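Local coordinates for protein ATP phosphoribosyltransferase (Thermotoga maritima, PDB 1O63) that probably catalyses the condensation of ATP with 5-phosphoribose 1-diphosphate to give N'-(5'-phosphoribosyl)-ATP, the first step of histidine biosynthesis, at residues A[50-53]-A[54-58]; A[177-180]-A[181-185]; A[12-15]-A[16-20]. All blocks are in the same frame, centred on the assembly; numbering follows the deposited sequence.

Contact 1: residues A[50-53]-A[54-58]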
loop_
_atom_site.group_PDB
_atom_site.type_symbol
_atom_site.label_atom_id
_atom_site.label_comp_id
_atom_site.label_asym_id
_atom_site.label_seq_id
_atom_site.Cartn_x
_atom_site.Cartn_y
_atom_site.Cartn_z
ATOM N N VAL A 50 -11.560 -3.343 2.134
ATOM C CA VAL A 50 -13.010 -3.650 2.059
ATOM C C VAL A 50 -13.364 -4.844 2.895
ATOM O O VAL A 50 -14.281 -4.789 3.755
ATOM C CB VAL A 50 -13.468 -3.779 0.609
ATOM C CG1 VAL A 50 -14.792 -4.529 0.460
ATOM C CG2 VAL A 50 -13.545 -2.393 -0.043
ATOM N N PRO A 51 -12.638 -5.966 2.789
ATOM C CA PRO A 51 -12.987 -7.157 3.529
ATOM C C PRO A 51 -12.792 -6.957 5.027
ATOM O O PRO A 51 -13.562 -7.524 5.818
ATOM C CB PRO A 51 -12.105 -8.261 2.976
ATOM C CG PRO A 51 -11.148 -7.623 2.047
ATOM C CD PRO A 51 -11.651 -6.246 1.725
ATOM N N THR A 52 -11.825 -6.126 5.407
ATOM C CA THR A 52 -11.615 -5.793 6.823
ATOM C C THR A 52 -12.824 -5.095 7.409
ATOM O O THR A 52 -13.296 -5.422 8.518
ATOM C CB THR A 52 -10.382 -4.876 6.940
ATOM O OG1 THR A 52 -9.236 -5.573 6.391
ATOM C CG2 THR A 52 -10.109 -4.475 8.368
ATOM N N TYR A 53 -13.403 -4.117 6.709
ATOM C CA TYR A 53 -14.599 -3.440 7.198
ATOM C C TYR A 53 -15.768 -4.400 7.350
ATOM O O TYR A 53 -16.597 -4.250 8.275
ATOM C CB TYR A 53 -15.014 -2.278 6.246
ATOM C CG TYR A 53 -14.258 -1.006 6.631
ATOM C CD1 TYR A 53 -12.874 -0.928 6.507
ATOM C CD2 TYR A 53 -14.930 0.068 7.167
ATOM C CE1 TYR A 53 -12.194 0.215 6.884
ATOM C CE2 TYR A 53 -14.274 1.205 7.555
ATOM C CZ TYR A 53 -12.896 1.270 7.420
ATOM O OH TYR A 53 -12.275 2.429 7.830
ATOM N N LEU A 54 -15.914 -5.341 6.418
ATOM C CA LEU A 54 -16.992 -6.313 6.487
ATOM C C LEU A 54 -16.779 -7.362 7.576
ATOM O O LEU A 54 -17.671 -7.641 8.393
ATOM C CB LEU A 54 -17.121 -7.039 5.131
ATOM C CG LEU A 54 -17.628 -6.109 4.000
ATOM C CD1 LEU A 54 -17.212 -6.651 2.633
ATOM C CD2 LEU A 54 -19.144 -6.028 4.097
ATOM N N VAL A 55 -15.567 -7.939 7.616
ATOM C CA VAL A 55 -15.294 -8.993 8.605
ATOM C C VAL A 55 -15.500 -8.492 10.015
ATOM O O VAL A 55 -16.028 -9.206 10.890
ATOM C CB VAL A 55 -13.888 -9.575 8.432
ATOM C CG1 VAL A 55 -13.582 -10.601 9.523
ATOM C CG2 VAL A 55 -13.723 -10.227 7.059
ATOM N N HIS A 56 -15.106 -7.253 10.297
ATOM C CA HIS A 56 -15.295 -6.655 11.614
ATOM C C HIS A 56 -16.739 -6.266 11.870
ATOM O O HIS A 56 -17.067 -5.833 12.981
ATOM C CB HIS A 56 -14.363 -5.433 11.780
ATOM C CG HIS A 56 -12.966 -5.847 12.153
ATOM N ND1 HIS A 56 -12.081 -6.368 11.229
ATOM C CD2 HIS A 56 -12.323 -5.838 13.343
ATOM C CE1 HIS A 56 -10.928 -6.664 11.839
ATOM N NE2 HIS A 56 -11.059 -6.360 13.106
ATOM N N GLY A 57 -17.612 -6.323 10.879
ATOM C CA GLY A 57 -19.016 -6.014 11.045
ATOM C C GLY A 57 -19.408 -4.564 11.004
ATOM O O GLY A 57 -20.556 -4.240 11.411
ATOM N N VAL A 58 -18.577 -3.653 10.488
ATOM C CA VAL A 58 -18.994 -2.240 10.462
ATOM C C VAL A 58 -19.703 -1.882 9.168
ATOM O O VAL A 58 -20.356 -0.822 9.042
ATOM C CB VAL A 58 -17.820 -1.296 10.749
ATOM C CG1 VAL A 58 -17.248 -1.585 12.160
ATOM C CG2 VAL A 58 -16.722 -1.447 9.720
#
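The His56 ring is folded back along the helix, CG anti to its own carbonyl carbon (chi1 -81°) and the ring turned by a chi2 of 77°, which sets ND1 3.1 Å from Thr52 O. This is the C-terminal turn of helix 50-55, closed by a Schellman motif: Gly57, with positive phi, gives its N-H to Leu54 O at 2.8 Å, and Val58 N reaches back to Tyr53 O at 3.0 Å. Thr52 O is gripped twice, by His56 N and by His56 ND1, which arrive from opposite faces of its carbonyl plane; the ring bond is the more bent, 139° at the hydrogen. The Thr52 hydroxyl is engaged separately, by Lys72 NZ. With an alanine at His56, Thr52 O would probably keep the backbone N-H but lose its second donor, and the Thr52 methyl would lose the imidazole beside it. Across the motif, Val58 CG2 sits between its backbone N and carbonyl carbon and meets Tyr53 CD2 obliquely at 3.5 Å, the apolar pair that commonly accompanies a Schellman turn. Leu142 of the second subunit packs on both Tyr53 and His56, so the helix end forms part of the dimer interface. One turn earlier, Val50 and Leu54 run side by side, CG1 of Val50 and CD1 of Leu54 3.9 Å apart.

Contact 2: residues A[177-180]-A[181-185]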
loop_
_atom_site.group_PDB
_atom_site.type_symbol
_atom_site.label_atom_id
_atom_site.label_comp_id
_atom_site.label_asym_id
_atom_site.label_seq_id
_atom_site.Cartn_x
_atom_site.Cartn_y
_atom_site.Cartn_z
ATOM N N ASN A 177 -21.358 -9.101 4.403
ATOM C CA ASN A 177 -21.091 -9.554 5.788
ATOM C C ASN A 177 -22.160 -10.582 6.151
ATOM O O ASN A 177 -23.359 -10.317 6.080
ATOM C CB ASN A 177 -21.174 -8.322 6.684
ATOM C CG ASN A 177 -21.141 -8.562 8.172
ATOM O OD1 ASN A 177 -20.857 -9.655 8.652
ATOM N ND2 ASN A 177 -21.426 -7.499 8.919
ATOM N N PRO A 178 -21.773 -11.805 6.483
ATOM C CA PRO A 178 -22.698 -12.864 6.822
ATOM C C PRO A 178 -23.677 -12.536 7.932
ATOM O O PRO A 178 -24.819 -13.012 7.947
ATOM C CB PRO A 178 -21.816 -14.040 7.222
ATOM C CG PRO A 178 -20.435 -13.531 7.303
ATOM C CD PRO A 178 -20.364 -12.256 6.518
ATOM N N VAL A 179 -23.276 -11.779 8.936
ATOM C CA VAL A 179 -24.176 -11.382 10.013
ATOM C C VAL A 179 -25.276 -10.459 9.509
ATOM O O VAL A 179 -26.446 -10.582 9.904
ATOM C CB VAL A 179 -23.416 -10.670 11.149
ATOM C CG1 VAL A 179 -24.380 -10.090 12.162
ATOM C CG2 VAL A 179 -22.441 -11.621 11.818
ATOM N N SER A 180 -24.937 -9.551 8.591
ATOM C CA SER A 180 -25.877 -8.619 8.002
ATOM C C SER A 180 -26.971 -9.362 7.227
ATOM O O SER A 180 -28.129 -8.956 7.185
ATOM C CB SER A 180 -25.180 -7.661 7.016
ATOM O OG SER A 180 -24.332 -6.784 7.720
ATOM N N TYR A 181 -26.571 -10.509 6.682
ATOM C CA TYR A 181 -27.485 -11.397 5.988
ATOM C C TYR A 181 -28.465 -12.033 6.957
ATOM O O TYR A 181 -29.574 -12.455 6.597
ATOM C CB TYR A 181 -26.677 -12.428 5.187
ATOM C CG TYR A 181 -27.067 -12.488 3.721
ATOM C CD1 TYR A 181 -28.406 -12.409 3.356
ATOM C CD2 TYR A 181 -26.128 -12.655 2.715
ATOM C CE1 TYR A 181 -28.795 -12.471 2.036
ATOM C CE2 TYR A 181 -26.513 -12.731 1.382
ATOM C CZ TYR A 181 -27.842 -12.650 1.053
ATOM O OH TYR A 181 -28.267 -12.744 -0.263
ATOM N N ARG A 182 -28.088 -12.084 8.227
ATOM C CA ARG A 182 -28.965 -12.577 9.303
ATOM C C ARG A 182 -29.817 -11.402 9.793
ATOM O O ARG A 182 -30.996 -11.296 9.425
ATOM C CB ARG A 182 -28.131 -13.196 10.399
ATOM C CG ARG A 182 -28.666 -13.395 11.780
ATOM C CD ARG A 182 -27.810 -14.335 12.625
ATOM N NE ARG A 182 -26.608 -13.728 13.151
ATOM C CZ ARG A 182 -26.510 -13.072 14.300
ATOM N NH1 ARG A 182 -25.353 -12.540 14.696
ATOM N NH2 ARG A 182 -27.565 -12.936 15.087
ATOM N N THR A 183 -29.186 -10.397 10.370
ATOM C CA THR A 183 -29.822 -9.245 10.955
ATOM C C THR A 183 -30.664 -8.385 10.047
ATOM O O THR A 183 -31.680 -7.826 10.490
ATOM C CB THR A 183 -28.742 -8.348 11.639
ATOM O OG1 THR A 183 -27.708 -8.071 10.677
ATOM C CG2 THR A 183 -28.122 -9.102 12.806
ATOM N N LYS A 184 -30.287 -8.181 8.793
ATOM C CA LYS A 184 -30.991 -7.277 7.881
ATOM C C LYS A 184 -31.414 -8.041 6.621
ATOM O O LYS A 184 -31.434 -7.524 5.501
ATOM C CB LYS A 184 -30.073 -6.118 7.491
ATOM C CG LYS A 184 -29.501 -5.287 8.621
ATOM C CD LYS A 184 -28.727 -4.073 8.071
ATOM C CE LYS A 184 -27.920 -3.390 9.164
ATOM N NZ LYS A 184 -27.256 -2.139 8.691
ATOM N N ARG A 185 -31.770 -9.317 6.826
ATOM C CA ARG A 185 -32.086 -10.190 5.723
ATOM C C ARG A 185 -32.890 -9.625 4.595
ATOM O O ARG A 185 -32.355 -9.495 3.470
ATOM C CB ARG A 185 -32.701 -11.519 6.213
ATOM C CG ARG A 185 -32.786 -12.510 5.053
ATOM C CD ARG A 185 -32.404 -13.907 5.512
ATOM N NE ARG A 185 -33.470 -14.513 6.326
ATOM C CZ ARG A 185 -33.940 -15.730 6.062
ATOM N NH1 ARG A 185 -33.457 -16.421 5.033
ATOM N NH2 ARG A 185 -34.891 -16.255 6.817
#
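Val179 and Ser180 carry the short helix 178-183 forward through their carbonyls, which bond to Arg182, Thr183 and Lys184, while Tyr181 N turns back to Asn177 O. Val179 O collects three donors. Thr183 N comes almost straight on at 2.8 Å, whereas Arg182 N, also 2.8 Å from Val179 O, and Thr183 OG1, at 2.9 Å, stand well out of the carbonyl plane, on opposite faces of it. The threonine hydroxyl gets there because chi1 of 53° tucks OG1 between its own backbone N and carbonyl carbon, with CG2 left against Val179 CG1 at 3.9 Å. The same valine methyl lies beside the guanidinium of Arg182, 3.7 Å from NH1; that chain runs out alongside Val179 and bends at chi3. Ser180 O takes the N-H of Lys184 at 2.8 Å, where the chain leaves helical geometry. Tyr181 closes the first turn through its N, 3.3 Å from Asn177 O and in the carbonyl plane; its CB rests on Pro178 O and its ring is carried off to Ile77 and to Val188, Val189 and Leu192 of helix 185-204. Asn177 is the N-cap: OD1 accepts Val179 N at 3.2 Å, from above the amide plane. Asp60 is shared between Ser180 OG on one carboxylate oxygen and Lys184 NZ, in a salt bridge, on the other. The lysine charge and the serine hydroxyl together would favour an ionised carboxylate there, tying one polar side of the helix to the chain just ahead of strand 61-65, while Tyr181 makes the apolar join to the C-terminal helix.

Contact 3: residues A[12-15]-A[16-20]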
loop_
_atom_site.group_PDB
_atom_site.type_symbol
_atom_site.label_atom_id
_atom_site.label_comp_id
_atom_site.label_asym_id
_atom_site.label_seq_id
_atom_site.Cartn_x
_atom_site.Cartn_y
_atom_site.Cartn_z
ATOM N N LEU A 12 -11.752 0.756 -9.294
ATOM C CA LEU A 12 -13.108 0.262 -9.312
ATOM C C LEU A 12 -14.130 1.249 -8.770
ATOM O O LEU A 12 -15.325 0.994 -8.812
ATOM C CB LEU A 12 -13.184 -1.023 -8.454
ATOM C CG LEU A 12 -12.177 -2.119 -8.840
ATOM C CD1 LEU A 12 -12.340 -3.313 -7.904
ATOM C CD2 LEU A 12 -12.403 -2.534 -10.285
ATOM N N GLU A 13 -13.667 2.386 -8.256
ATOM C CA GLU A 13 -14.546 3.351 -7.639
ATOM C C GLU A 13 -15.640 3.868 -8.540
ATOM O O GLU A 13 -16.812 3.977 -8.107
ATOM C CB GLU A 13 -13.695 4.522 -7.082
ATOM C CG GLU A 13 -14.532 5.473 -6.234
ATOM C CD GLU A 13 -13.663 6.695 -5.844
ATOM O OE1 GLU A 13 -12.467 6.483 -5.645
ATOM O OE2 GLU A 13 -14.232 7.788 -5.837
ATOM N N GLU A 14 -15.361 4.228 -9.786
ATOM C CA GLU A 14 -16.416 4.813 -10.623
ATOM C C GLU A 14 -17.431 3.783 -11.103
ATOM O O GLU A 14 -18.628 4.079 -11.174
ATOM C CB GLU A 14 -15.829 5.567 -11.796
ATOM C CG GLU A 14 -14.939 4.757 -12.665
ATOM C CD GLU A 14 -15.578 4.046 -13.841
ATOM O OE1 GLU A 14 -14.828 3.274 -14.477
ATOM O OE2 GLU A 14 -16.785 4.292 -14.113
ATOM N N LYS A 15 -16.964 2.572 -11.417
ATOM C CA LYS A 15 -17.916 1.512 -11.818
ATOM C C LYS A 15 -18.908 1.262 -10.687
ATOM O O LYS A 15 -20.119 1.257 -10.843
ATOM C CB LYS A 15 -17.150 0.238 -12.137
ATOM C CG LYS A 15 -16.284 0.242 -13.382
ATOM C CD LYS A 15 -17.080 -0.026 -14.650
ATOM C CE LYS A 15 -16.164 -0.493 -15.785
ATOM N NZ LYS A 15 -16.956 -0.868 -16.996
ATOM N N VAL A 16 -18.382 1.089 -9.462
ATOM C CA VAL A 16 -19.278 0.827 -8.327
ATOM C C VAL A 16 -20.189 1.978 -8.010
ATOM O O VAL A 16 -21.400 1.805 -7.775
ATOM C CB VAL A 16 -18.455 0.427 -7.079
ATOM C CG1 VAL A 16 -19.403 0.335 -5.887
ATOM C CG2 VAL A 16 -17.765 -0.901 -7.348
HETATM N N MSE A 17 -19.640 3.205 -7.919
HETATM C CA MSE A 17 -20.499 4.365 -7.625
HETATM C C MSE A 17 -21.520 4.560 -8.736
HETATM O O MSE A 17 -22.665 4.901 -8.464
HETATM C CB MSE A 17 -19.650 5.609 -7.395
HETATM C CG MSE A 17 -18.668 5.358 -6.209
HETATM SE SE MSE A 17 -19.720 5.233 -4.580
HETATM C CE MSE A 17 -20.359 7.049 -4.598
ATOM N N THR A 18 -21.155 4.283 -9.983
ATOM C CA THR A 18 -22.170 4.365 -11.063
ATOM C C THR A 18 -23.248 3.332 -10.893
ATOM O O THR A 18 -24.460 3.630 -11.085
ATOM C CB THR A 18 -21.471 4.279 -12.431
ATOM O OG1 THR A 18 -20.792 5.547 -12.611
ATOM C CG2 THR A 18 -22.429 4.074 -13.579
ATOM N N TYR A 19 -22.925 2.116 -10.428
ATOM C CA TYR A 19 -23.969 1.116 -10.184
ATOM C C TYR A 19 -24.976 1.644 -9.148
ATOM O O TYR A 19 -26.192 1.517 -9.340
ATOM C CB TYR A 19 -23.478 -0.227 -9.703
ATOM C CG TYR A 19 -22.492 -0.995 -10.538
ATOM C CD1 TYR A 19 -22.607 -1.114 -11.910
ATOM C CD2 TYR A 19 -21.417 -1.643 -9.918
ATOM C CE1 TYR A 19 -21.676 -1.818 -12.661
ATOM C CE2 TYR A 19 -20.500 -2.355 -10.663
ATOM C CZ TYR A 19 -20.627 -2.448 -12.020
ATOM O OH TYR A 19 -19.684 -3.169 -12.728
ATOM N N LEU A 20 -24.469 2.132 -8.025
ATOM C CA LEU A 20 -25.357 2.634 -6.970
ATOM C C LEU A 20 -26.199 3.796 -7.484
ATOM O O LEU A 20 -27.359 3.949 -7.089
ATOM C CB LEU A 20 -24.499 3.141 -5.795
ATOM C CG LEU A 20 -23.539 2.122 -5.174
ATOM C CD1 LEU A 20 -22.910 2.725 -3.914
ATOM C CD2 LEU A 20 -24.284 0.834 -4.833
HETATM O O HOH W 1 -18.798 5.664 -14.122
#
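Regular alpha-helical bonding runs from Leu12 to Tyr19, with Val16 N on Leu12 O at 3.1 Å, Met17 N on Glu13 O at 2.9 Å, and Thr18 N and Tyr19 N following on Glu14 O and Lys15 O. Lys15 O also lies 3.2 Å above one face of the Tyr19 ring, offset toward its rim, since the ring leans back over the preceding turn with CG anti to its carbonyl carbon (chi1 -58°). Selenomethionine Met17 stands beside Glu13, the two CG atoms 4.1 Å apart, before its chain bends away at chi2 and chi3. Helix 13-23 is amphipathic: Val16 and Met17 lie on Ile7 of strand 4-8, Leu12 and Val16 on Thr172 of strand 161-176, and Tyr19 wedges among Ile82, Leu195 and Ile199, where the mixed sheet meets helix 185-204. Along another side of the helix, Glu14 OE2 and Thr18 OG1 are bridged by a water at distances so short, 2.4 Å from OE2 and 2.5 Å from OG1, that its exact position is doubtful. Glu13 directs an extended chain to a weak bond with Gly10 N and a long, weak ion pair with Arg35.

In the fold
Along the chain the order is contact 3, contact 1, contact 2. Contacts 1 and 2, over a hundred residues apart in sequence, have centres about 13 Å apart and touch where the Schellman turn after helix 50-55 meets the N-cap of helix 178-183; both also pack on Leu76. Contact 3 stands apart, centre to centre about 19 Å from contact 1 and about 23 Å from contact 2. Helices 13-23 and 50-55 lie on the mixed sheet, the first on strands 4-8, 81-94 and 161-176, the second on strand 40-45. Helix 178-183 follows strand 161-176 and leads into helix 185-204, which receives Tyr181 from contact 2 and Tyr19 and Leu20 from contact 3. Of the three, only contact 1 touches the second subunit.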